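Local coordinates for regulatory protein of LacI family (Chloroflexus aggregans, PDB 3BBL) that probably regulates transcription as a DNA-binding LacI-family protein whose periplasmic-binding-protein-like region, by analogy with relatives, responds to a small effector, at residues Ser10-Glu15 and Phe46-Ser51; Pro89-Gly94 and Val255-Gly260; Asp99-Trp104 and Glu264-Leu269; Ile130-Glu135 and Met193-Thr198. One frame throughout, in Å; residues are numbered along the deposited sequence.

Interaction 1: residues Ser10-Glu15 and Phe46-Ser51; sequences SWTQTE and FSEDRS. With EDO (1,2-ethanediol), chain B.
Phe46 lays one face of its ring against the backbone of Trp11 and Thr12, and Thr12 CB sits over that face, 4.1 Å from the ring centroid, in a CH-pi contact. Ser10 OG meets the ring at its edge, 3.2 Å from Phe46 CD1. Having CG anti to the backbone N (chi1 -170°) carries the phenyl to this place. Around Ser10 and Phe46, both buried, the packing is close; the guanidinium of Arg50, held by Ser72 O, sets its face on Phe46 CZ. Toward solvent the contact becomes polar: the carboxylate of Glu48 spans two successive residues, taking Thr12 OG1 on the syn lone pair of OE1 (2.9 Å) and Gln13 N at OE2 (3.0 Å). A water accepts from Arg50 NH2 and gives a weak bond to Thr12 OG1. An ethanediol, probably from the crystallisation liquor, joins the backbones, with Trp11 N bonded to its O2 (3.0 Å) and Phe46 N to its O1 (2.8 Å); its C2 lies over the Trp11 ring, whose NE1 bonds Ser28 of the second subunit. The loops follow 6-9 and 40-43, neighbouring parallel strands, and meet beyond the strand ends, typical of Rossmann-like subdomains of periplasmic-binding-protein folds.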
# COMPACT_ATOMS: atom_id res chain seq x y z
N SER A 10 -3.06 -15.39 -6.13
CA SER A 10 -4.16 -14.83 -5.37
C SER A 10 -3.61 -14.33 -4.04
O SER A 10 -2.61 -14.84 -3.54
CB SER A 10 -5.24 -15.89 -5.11
OG SER A 10 -4.77 -16.90 -4.24
N TRP A 11 -4.25 -13.32 -3.47
CA TRP A 11 -3.79 -12.78 -2.20
C TRP A 11 -4.94 -12.57 -1.25
O TRP A 11 -6.07 -12.28 -1.66
CB TRP A 11 -3.02 -11.47 -2.42
CG TRP A 11 -3.78 -10.41 -3.14
CD1 TRP A 11 -4.48 -9.38 -2.58
CD2 TRP A 11 -3.90 -10.25 -4.56
NE1 TRP A 11 -5.01 -8.57 -3.57
CE2 TRP A 11 -4.67 -9.09 -4.79
CE3 TRP A 11 -3.42 -10.98 -5.66
CZ2 TRP A 11 -4.97 -8.63 -6.08
CZ3 TRP A 11 -3.73 -10.52 -6.94
CH2 TRP A 11 -4.49 -9.36 -7.14
N THR A 12 -4.65 -12.72 0.04
CA THR A 12 -5.66 -12.54 1.08
C THR A 12 -6.10 -11.09 1.13
O THR A 12 -5.34 -10.18 0.80
CB THR A 12 -5.12 -12.97 2.45
OG1 THR A 12 -6.18 -12.95 3.40
CG2 THR A 12 -4.02 -12.04 2.90
N GLN A 13 -7.34 -10.87 1.53
CA GLN A 13 -7.90 -9.53 1.61
C GLN A 13 -7.18 -8.70 2.65
O GLN A 13 -7.08 -9.09 3.81
CB GLN A 13 -9.38 -9.62 1.96
CG GLN A 13 -10.11 -8.30 1.89
CD GLN A 13 -11.48 -8.37 2.53
OE1 GLN A 13 -12.28 -9.25 2.22
NE2 GLN A 13 -11.75 -7.44 3.44
N THR A 14 -6.67 -7.54 2.24
CA THR A 14 -5.95 -6.66 3.17
C THR A 14 -6.93 -6.06 4.16
O THR A 14 -7.92 -5.43 3.77
CB THR A 14 -5.26 -5.51 2.43
OG1 THR A 14 -4.46 -6.03 1.36
CG2 THR A 14 -4.36 -4.74 3.39
N GLU A 15 -6.66 -6.24 5.45
CA GLU A 15 -7.54 -5.69 6.48
C GLU A 15 -7.58 -4.18 6.37
O GLU A 15 -6.58 -3.53 6.06
CB GLU A 15 -7.05 -6.06 7.88
CG GLU A 15 -5.60 -6.54 7.97
CD GLU A 15 -5.45 -7.95 7.44
OE1 GLU A 15 -6.23 -8.83 7.88
OE2 GLU A 15 -4.55 -8.18 6.60
N PHE A 46 -9.34 -14.77 -4.15
CA PHE A 46 -8.80 -15.51 -3.02
C PHE A 46 -9.96 -16.05 -2.19
O PHE A 46 -10.99 -15.40 -2.06
CB PHE A 46 -7.95 -14.58 -2.16
CG PHE A 46 -7.16 -15.29 -1.10
CD1 PHE A 46 -5.93 -15.86 -1.40
CD2 PHE A 46 -7.63 -15.37 0.21
CE1 PHE A 46 -5.18 -16.49 -0.42
CE2 PHE A 46 -6.88 -16.01 1.20
CZ PHE A 46 -5.65 -16.57 0.89
N SER A 47 -9.81 -17.25 -1.65
CA SER A 47 -10.85 -17.82 -0.82
C SER A 47 -10.36 -17.69 0.62
O SER A 47 -9.43 -18.39 1.03
CB SER A 47 -11.07 -19.30 -1.18
OG SER A 47 -12.16 -19.85 -0.45
N GLU A 48 -10.95 -16.77 1.38
CA GLU A 48 -10.53 -16.56 2.76
C GLU A 48 -10.52 -17.87 3.54
O GLU A 48 -9.73 -18.05 4.47
CB GLU A 48 -11.40 -15.52 3.46
CG GLU A 48 -11.22 -14.10 2.90
CD GLU A 48 -9.75 -13.71 2.68
OE1 GLU A 48 -8.89 -14.08 3.52
OE2 GLU A 48 -9.45 -13.03 1.67
N ASP A 49 -11.40 -18.79 3.15
CA ASP A 49 -11.42 -20.11 3.78
C ASP A 49 -10.47 -20.92 2.90
O ASP A 49 -10.88 -21.48 1.90
CB ASP A 49 -12.82 -20.71 3.74
CG ASP A 49 -12.83 -22.18 4.13
OD1 ASP A 49 -12.04 -22.57 5.01
OD2 ASP A 49 -13.64 -22.95 3.57
N ARG A 50 -9.20 -20.96 3.29
CA ARG A 50 -8.19 -21.67 2.52
C ARG A 50 -8.52 -23.13 2.20
O ARG A 50 -7.95 -23.70 1.27
CB ARG A 50 -6.83 -21.60 3.23
CG ARG A 50 -6.23 -20.20 3.26
CD ARG A 50 -4.92 -20.19 4.04
NE ARG A 50 -4.31 -18.86 4.07
CZ ARG A 50 -4.90 -17.77 4.56
NH1 ARG A 50 -6.12 -17.84 5.08
NH2 ARG A 50 -4.26 -16.61 4.54
N SER A 51 -9.43 -23.72 2.95
CA SER A 51 -9.81 -25.11 2.72
C SER A 51 -10.55 -25.24 1.38
O SER A 51 -10.42 -26.26 0.71
CB SER A 51 -10.70 -25.62 3.86
OG SER A 51 -11.94 -24.96 3.88
C1 EDO B . -8.82 -11.07 -4.95
O1 EDO B . -9.30 -11.94 -3.93
C2 EDO B . -7.33 -11.31 -5.19
O2 EDO B . -6.92 -12.60 -4.71
O HOH W 1 -4.92 -14.43 6.12

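Interaction 2: residues Pro89-Gly94 and Val255-Gly260; sequences PFVAFG and VAIVEG
Pro89 leads into strand 90-93 and comes closest to the last turn of helix 243-258 at Val258, the two CA atoms 6.0 Å apart. The helix closes just beyond: Glu259 is the first residue to leave helical angles, and Gly260, with phi of 71°, is the C-prime residue of a Schellman motif in which Gly260 N bonds Ile257 O at 3.2 Å and Arg261 N reaches back to Ala256 O. The side chains that meet are apolar. Pro89 CB touches Val258 CG2 at 3.7 Å, the branch that stands anti to the carbonyl carbon, and lies 4.3 Å from Ile257 CG2. This is a helix laid over parallel strands of the sheet, as in the alpha/beta subdomains of periplasmic-binding-protein folds, where helices cover both sheet faces: Val91 packs on helix 243-258, meeting Cys250 and Leu254 as well, while Phe90 packs on Val80, Leu83 and Leu84 of helix 78-85. Ile257 has its CB directed at the strand, and its extended chain (chi2 176°) carries CD1 to 4.2 Å from Val91 CG2, one methyl against another. Leu254 also packs on Pro89, and Val258 touches Asp66 in the loop before strand 67-70.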
# COMPACT_ATOMS: atom_id res chain seq x y z
N PRO A 89 2.50 -27.99 -10.66
CA PRO A 89 3.55 -27.01 -10.37
C PRO A 89 3.11 -25.82 -9.51
O PRO A 89 2.06 -25.20 -9.77
CB PRO A 89 4.00 -26.55 -11.76
CG PRO A 89 3.65 -27.71 -12.64
CD PRO A 89 2.30 -28.12 -12.11
N PHE A 90 3.91 -25.49 -8.50
CA PHE A 90 3.60 -24.37 -7.63
C PHE A 90 4.79 -24.04 -6.76
O PHE A 90 5.62 -24.89 -6.48
CB PHE A 90 2.38 -24.68 -6.75
CG PHE A 90 2.70 -25.53 -5.54
CD1 PHE A 90 3.12 -24.94 -4.35
CD2 PHE A 90 2.55 -26.91 -5.59
CE1 PHE A 90 3.39 -25.72 -3.22
CE2 PHE A 90 2.81 -27.70 -4.47
CZ PHE A 90 3.23 -27.11 -3.28
N VAL A 91 4.86 -22.77 -6.37
CA VAL A 91 5.91 -22.30 -5.49
C VAL A 91 5.19 -21.54 -4.39
O VAL A 91 4.32 -20.72 -4.67
CB VAL A 91 6.88 -21.33 -6.20
CG1 VAL A 91 7.78 -20.65 -5.18
CG2 VAL A 91 7.72 -22.09 -7.21
N ALA A 92 5.53 -21.83 -3.15
CA ALA A 92 4.91 -21.14 -2.03
C ALA A 92 5.83 -20.03 -1.53
O ALA A 92 7.04 -20.23 -1.42
CB ALA A 92 4.61 -22.12 -0.90
N PHE A 93 5.27 -18.86 -1.29
CA PHE A 93 6.04 -17.75 -0.75
C PHE A 93 5.81 -17.86 0.76
O PHE A 93 4.90 -17.24 1.30
CB PHE A 93 5.51 -16.40 -1.25
CG PHE A 93 6.20 -15.20 -0.65
CD1 PHE A 93 5.56 -13.97 -0.59
CD2 PHE A 93 7.50 -15.30 -0.16
CE1 PHE A 93 6.20 -12.86 -0.04
CE2 PHE A 93 8.15 -14.19 0.39
CZ PHE A 93 7.49 -12.97 0.45
N GLY A 94 6.64 -18.66 1.41
CA GLY A 94 6.51 -18.87 2.84
C GLY A 94 6.44 -20.35 3.16
O GLY A 94 5.72 -21.09 2.49
N VAL A 255 8.84 -21.11 -13.08
CA VAL A 255 9.00 -21.23 -14.52
C VAL A 255 9.94 -22.39 -14.84
O VAL A 255 9.73 -23.12 -15.80
CB VAL A 255 9.57 -19.92 -15.14
CG1 VAL A 255 9.94 -20.16 -16.60
CG2 VAL A 255 8.53 -18.81 -15.05
N ALA A 256 10.97 -22.56 -14.01
CA ALA A 256 11.92 -23.65 -14.21
C ALA A 256 11.23 -24.99 -13.97
O ALA A 256 11.45 -25.95 -14.70
CB ALA A 256 13.10 -23.49 -13.27
N ILE A 257 10.39 -25.06 -12.94
CA ILE A 257 9.67 -26.29 -12.62
C ILE A 257 8.66 -26.61 -13.71
O ILE A 257 8.54 -27.76 -14.13
CB ILE A 257 8.92 -26.16 -11.28
CG1 ILE A 257 9.93 -25.94 -10.15
CG2 ILE A 257 8.11 -27.42 -11.02
CD1 ILE A 257 9.28 -25.71 -8.79
N VAL A 258 7.94 -25.60 -14.16
CA VAL A 258 6.94 -25.77 -15.20
C VAL A 258 7.57 -26.26 -16.50
O VAL A 258 6.97 -27.05 -17.22
CB VAL A 258 6.18 -24.45 -15.46
CG1 VAL A 258 5.39 -24.54 -16.76
CG2 VAL A 258 5.24 -24.15 -14.30
N GLU A 259 8.78 -25.80 -16.79
CA GLU A 259 9.45 -26.18 -18.03
C GLU A 259 10.34 -27.43 -17.93
O GLU A 259 11.23 -27.63 -18.75
CB GLU A 259 10.26 -24.99 -18.56
CG GLU A 259 9.38 -23.76 -18.77
CD GLU A 259 10.11 -22.60 -19.42
OE1 GLU A 259 11.36 -22.57 -19.35
OE2 GLU A 259 9.44 -21.71 -19.98
N GLY A 260 10.08 -28.26 -16.92
CA GLY A 260 10.82 -29.50 -16.74
C GLY A 260 12.28 -29.48 -16.30
O GLY A 260 12.88 -30.54 -16.18

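Interaction 3: residues Asp99-Trp104 and Glu264-Leu269; sequences DWDFAW and EQKHIL
Trp104 has CG between its backbone N and carbonyl carbon (chi1 57°), whereas His267 holds CG anti to its carbonyl carbon (chi1 -70°); with both side chains on the same face of the sheet, these turns lay the imidazole over the indole. The result is an offset stack, the His267 ring and the five-membered ring of Trp104 having centroids 4.0 Å apart and planes at 15°. His267 CB adds a CH-pi contact over the six-membered ring, 3.8 Å from its centroid. The backbones join as parallel strands: Trp104 N bonds Lys266 O at 2.9 Å, and Ile268 N bonds Trp104 O at 2.8 Å and nearly straight. Here strand 267-275, the last of the chain, pairs in parallel with strand 104-107 and is flanked on its other edge by antiparallel strand 237-240, in a sheet consistent with the periplasmic-binding-protein fold. At the loop end, His267 NE2 makes a weak, bent hydrogen bond of 2.8 Å to Phe102 O, which approaches at the edge of the imidazole. Lys266, bent at its last two torsions, brings NZ round to Asp101 OD1 in a salt bridge of 3.1 Å. The Phe102 ring packs on Val80 and Leu84 of helix 78-85 and on Phe90.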
# COMPACT_ATOMS: atom_id res chain seq x y z
N ASP A 99 9.27 -30.46 8.40
CA ASP A 99 9.68 -31.42 7.39
C ASP A 99 8.65 -31.73 6.30
O ASP A 99 8.57 -32.86 5.80
CB ASP A 99 10.19 -32.73 8.04
CG ASP A 99 9.15 -33.38 8.93
OD1 ASP A 99 8.07 -33.74 8.43
OD2 ASP A 99 9.44 -33.55 10.14
N TRP A 100 7.86 -30.73 5.92
CA TRP A 100 6.89 -30.90 4.85
C TRP A 100 7.68 -30.45 3.63
O TRP A 100 8.28 -29.37 3.65
CB TRP A 100 5.66 -30.00 5.05
CG TRP A 100 4.37 -30.61 4.54
CD1 TRP A 100 4.17 -31.91 4.16
CD2 TRP A 100 3.10 -29.96 4.41
NE1 TRP A 100 2.86 -32.11 3.81
CE2 TRP A 100 2.18 -30.93 3.94
CE3 TRP A 100 2.65 -28.65 4.62
CZ2 TRP A 100 0.83 -30.62 3.71
CZ3 TRP A 100 1.31 -28.35 4.40
CH2 TRP A 100 0.42 -29.33 3.94
N ASP A 101 7.70 -31.26 2.57
CA ASP A 101 8.49 -30.92 1.39
C ASP A 101 7.75 -30.38 0.16
O ASP A 101 6.72 -30.90 -0.25
CB ASP A 101 9.31 -32.14 0.96
CG ASP A 101 10.15 -31.87 -0.28
OD1 ASP A 101 10.98 -30.93 -0.23
OD2 ASP A 101 9.98 -32.59 -1.29
N PHE A 102 8.32 -29.32 -0.41
CA PHE A 102 7.79 -28.66 -1.61
C PHE A 102 8.66 -27.46 -1.96
O PHE A 102 9.54 -27.09 -1.19
CB PHE A 102 6.34 -28.22 -1.39
CG PHE A 102 6.15 -27.30 -0.22
CD1 PHE A 102 6.21 -25.92 -0.39
CD2 PHE A 102 5.89 -27.81 1.05
CE1 PHE A 102 6.01 -25.07 0.70
CE2 PHE A 102 5.70 -26.97 2.13
CZ PHE A 102 5.76 -25.59 1.96
N ALA A 103 8.42 -26.86 -3.13
CA ALA A 103 9.21 -25.71 -3.56
C ALA A 103 8.74 -24.42 -2.87
O ALA A 103 7.54 -24.15 -2.80
CB ALA A 103 9.12 -25.55 -5.07
N TRP A 104 9.68 -23.63 -2.37
CA TRP A 104 9.33 -22.38 -1.72
C TRP A 104 10.41 -21.32 -1.65
O TRP A 104 11.61 -21.61 -1.75
CB TRP A 104 8.80 -22.63 -0.30
CG TRP A 104 9.74 -23.37 0.65
CD1 TRP A 104 9.61 -24.67 1.07
CD2 TRP A 104 10.89 -22.85 1.33
NE1 TRP A 104 10.60 -24.98 1.97
CE2 TRP A 104 11.40 -23.89 2.14
CE3 TRP A 104 11.54 -21.61 1.33
CZ2 TRP A 104 12.53 -23.72 2.95
CZ3 TRP A 104 12.67 -21.44 2.14
CH2 TRP A 104 13.15 -22.49 2.93
N GLU A 264 18.11 -28.13 -8.22
CA GLU A 264 18.20 -28.95 -7.02
C GLU A 264 17.93 -28.06 -5.82
O GLU A 264 17.64 -28.55 -4.72
CB GLU A 264 19.58 -29.61 -6.90
CG GLU A 264 19.59 -30.76 -5.90
CD GLU A 264 20.74 -31.73 -6.11
OE1 GLU A 264 20.93 -32.17 -7.26
OE2 GLU A 264 21.44 -32.05 -5.12
N GLN A 265 18.02 -26.75 -6.03
CA GLN A 265 17.76 -25.80 -4.97
C GLN A 265 16.33 -25.28 -5.13
O GLN A 265 16.10 -24.28 -5.81
CB GLN A 265 18.76 -24.65 -5.01
CG GLN A 265 19.03 -24.04 -3.64
CD GLN A 265 18.66 -24.97 -2.49
OE1 GLN A 265 18.96 -26.16 -2.52
NE2 GLN A 265 17.99 -24.43 -1.48
N LYS A 266 15.39 -25.99 -4.52
CA LYS A 266 13.97 -25.64 -4.59
C LYS A 266 13.49 -24.91 -3.34
O LYS A 266 12.30 -24.63 -3.19
CB LYS A 266 13.14 -26.90 -4.82
CG LYS A 266 13.42 -28.01 -3.81
CD LYS A 266 13.07 -29.39 -4.40
CE LYS A 266 11.57 -29.61 -4.52
NZ LYS A 266 10.95 -29.91 -3.19
N HIS A 267 14.42 -24.62 -2.43
CA HIS A 267 14.12 -23.91 -1.20
C HIS A 267 14.98 -22.65 -1.19
O HIS A 267 16.19 -22.72 -0.99
CB HIS A 267 14.47 -24.76 0.03
CG HIS A 267 13.56 -25.94 0.23
ND1 HIS A 267 13.78 -26.88 1.22
CD2 HIS A 267 12.44 -26.32 -0.41
CE1 HIS A 267 12.82 -27.79 1.17
NE2 HIS A 267 12.00 -27.48 0.19
N ILE A 268 14.37 -21.50 -1.41
CA ILE A 268 15.12 -20.26 -1.43
C ILE A 268 14.77 -19.39 -0.23
O ILE A 268 13.64 -18.93 -0.07
CB ILE A 268 14.86 -19.49 -2.74
CG1 ILE A 268 15.29 -20.37 -3.93
CG2 ILE A 268 15.65 -18.19 -2.75
CD1 ILE A 268 14.95 -19.79 -5.28
N LEU A 269 15.77 -19.18 0.63
CA LEU A 269 15.61 -18.38 1.84
C LEU A 269 16.36 -17.07 1.71
O LEU A 269 17.58 -17.05 1.61
CB LEU A 269 16.13 -19.14 3.05
CG LEU A 269 16.00 -18.43 4.40
CD1 LEU A 269 14.54 -18.22 4.74
CD2 LEU A 269 16.69 -19.24 5.48

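Interaction 4: residues Ile130-Glu135 and Met193-Thr198; sequences ILAWPE and MTLNDT
Leu195 packs its side chain against the end of strand 128-132 and one face of the Trp133 indole. Its CB lies over that face, 3.7 Å from the centroid of the five-membered ring and 22° off the normal, while CD1 turns to Ala132 CB at 4.0 Å and CD2 to Ile130 CD1, also at 4.0 Å. Trp133 swings over Leu195 because its CG stands anti to the carbonyl carbon (chi1 -63°); Asn196 CB then meets the indole at its edge, near the ring plane. The strands leading to these side chains run parallel, with Ile130 beside Met193 (a selenomethionine) and Leu131 beside Thr194. Leu131 N bonds Met193 O at 2.8 Å, and Leu195 N reaches Leu131 O at 3.1 Å with a more bent geometry. Ile130 and Met193 lie side by side on one sheet face; Leu131 CD1 and Thr194 CG2 touch on the other at 3.6 Å. These are adjacent strands in the sheet of the second periplasmic-binding-protein-like subdomain, where strand 191-194 runs into helix 197-209 with Asn196 as the N-cap residue. Thr194 OG1 fastens the turn by bonding Asn196 O at 2.9 Å. Further out, Arg165 holds Trp133 O, and Val139 and Arg143 of helix 138-153 pack on the indole. On the face that carries Leu131 and Thr194, Met199 packs on both and also touches Trp133; Met176 and Thr177 of helix 170-181 pack on Leu131.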
# COMPACT_ATOMS: atom_id res chain seq x y z
N ILE A 130 8.44 -7.52 23.62
CA ILE A 130 8.02 -7.76 22.25
C ILE A 130 6.50 -7.92 22.11
O ILE A 130 5.85 -8.58 22.93
CB ILE A 130 8.73 -9.02 21.66
CG1 ILE A 130 8.35 -9.19 20.18
CG2 ILE A 130 8.39 -10.26 22.49
CD1 ILE A 130 9.08 -10.34 19.51
N LEU A 131 5.95 -7.29 21.09
CA LEU A 131 4.53 -7.37 20.79
C LEU A 131 4.46 -8.44 19.70
O LEU A 131 4.75 -8.19 18.53
CB LEU A 131 4.03 -6.02 20.29
CG LEU A 131 4.34 -4.87 21.26
CD1 LEU A 131 3.62 -3.60 20.80
CD2 LEU A 131 3.91 -5.25 22.67
N ALA A 132 4.08 -9.65 20.10
CA ALA A 132 4.02 -10.78 19.18
C ALA A 132 2.61 -11.20 18.78
O ALA A 132 1.62 -10.61 19.20
CB ALA A 132 4.77 -11.96 19.80
N TRP A 133 2.54 -12.25 17.97
CA TRP A 133 1.27 -12.77 17.47
C TRP A 133 0.89 -14.09 18.13
O TRP A 133 1.68 -14.68 18.87
CB TRP A 133 1.35 -12.95 15.95
CG TRP A 133 1.58 -11.69 15.19
CD1 TRP A 133 1.35 -10.42 15.62
CD2 TRP A 133 2.04 -11.57 13.83
NE1 TRP A 133 1.63 -9.52 14.63
CE2 TRP A 133 2.06 -10.19 13.52
CE3 TRP A 133 2.44 -12.49 12.86
CZ2 TRP A 133 2.46 -9.71 12.26
CZ3 TRP A 133 2.84 -12.02 11.61
CH2 TRP A 133 2.84 -10.64 11.32
N PRO A 134 -0.33 -14.59 17.86
CA PRO A 134 -0.80 -15.86 18.43
C PRO A 134 0.11 -17.02 18.07
O PRO A 134 0.86 -16.95 17.10
CB PRO A 134 -2.19 -16.00 17.84
CG PRO A 134 -2.64 -14.59 17.69
CD PRO A 134 -1.42 -13.93 17.11
N GLU A 135 0.02 -18.10 18.85
CA GLU A 135 0.86 -19.29 18.65
C GLU A 135 0.60 -20.06 17.36
O GLU A 135 1.47 -20.80 16.90
CB GLU A 135 0.69 -20.25 19.82
CG GLU A 135 0.77 -19.59 21.19
CD GLU A 135 0.79 -20.60 22.31
OE1 GLU A 135 -0.08 -21.51 22.31
OE2 GLU A 135 1.66 -20.49 23.20
N MSE A 193 10.11 -4.43 20.64
CA MSE A 193 10.19 -4.98 19.29
C MSE A 193 8.75 -5.37 18.92
O MSE A 193 8.03 -5.96 19.72
CB MSE A 193 11.10 -6.22 19.32
CG MSE A 193 11.13 -7.07 18.07
SE MSE A 193 12.41 -6.40 16.76
CE MSE A 193 11.20 -6.21 15.22
N THR A 194 8.30 -5.02 17.72
CA THR A 194 6.93 -5.38 17.31
C THR A 194 6.96 -6.26 16.05
O THR A 194 7.91 -6.19 15.26
CB THR A 194 6.06 -4.12 17.04
OG1 THR A 194 6.55 -3.43 15.88
CG2 THR A 194 6.11 -3.20 18.23
N LEU A 195 5.94 -7.09 15.85
CA LEU A 195 5.94 -7.96 14.68
C LEU A 195 5.49 -7.35 13.37
O LEU A 195 5.55 -8.02 12.34
CB LEU A 195 5.17 -9.25 14.96
CG LEU A 195 5.86 -10.14 16.01
CD1 LEU A 195 5.42 -11.59 15.82
CD2 LEU A 195 7.37 -10.03 15.89
N ASN A 196 5.03 -6.11 13.40
CA ASN A 196 4.68 -5.37 12.19
C ASN A 196 4.67 -3.89 12.54
O ASN A 196 4.62 -3.54 13.72
CB ASN A 196 3.36 -5.86 11.55
CG ASN A 196 2.12 -5.36 12.24
OD1 ASN A 196 1.01 -5.75 11.87
ND2 ASN A 196 2.27 -4.52 13.24
N ASP A 197 4.77 -3.02 11.55
CA ASP A 197 4.81 -1.59 11.81
C ASP A 197 3.52 -1.02 12.36
O ASP A 197 3.54 -0.04 13.11
CB ASP A 197 5.22 -0.82 10.56
CG ASP A 197 6.64 -1.13 10.12
OD1 ASP A 197 7.44 -1.61 10.94
OD2 ASP A 197 6.96 -0.88 8.95
N THR A 198 2.39 -1.63 12.01
CA THR A 198 1.12 -1.14 12.53
C THR A 198 1.15 -1.19 14.05
O THR A 198 0.71 -0.25 14.72
CB THR A 198 -0.05 -1.99 12.02
OG1 THR A 198 0.07 -2.15 10.60
CG2 THR A 198 -1.37 -1.32 12.33

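Overall arrangement
Along the chain interaction 1 closes before the others open; interactions 2 and 3 cross, their segments alternating, and interaction 4 is nested inside both loops. Interactions 2 and 3, with centres 10 Å apart, touch: Ala92 N lies 3.1 Å from Ala103 O, probably hydrogen-bonded, joining strand 90-93 to the chain entering strand 104-107, and Ile257 packs on Ala103. Helix 243-258 and strand 267-275 thus return the chain's late part to the sheet region built by its early part. Interaction 1 stands about 21 Å from interactions 2 and 4, centre to centre. Interaction 4 lies across the chain's centre from interaction 2, about 31 Å between centres, consistent with the two-lobed architecture of LacI-family effector-binding regions.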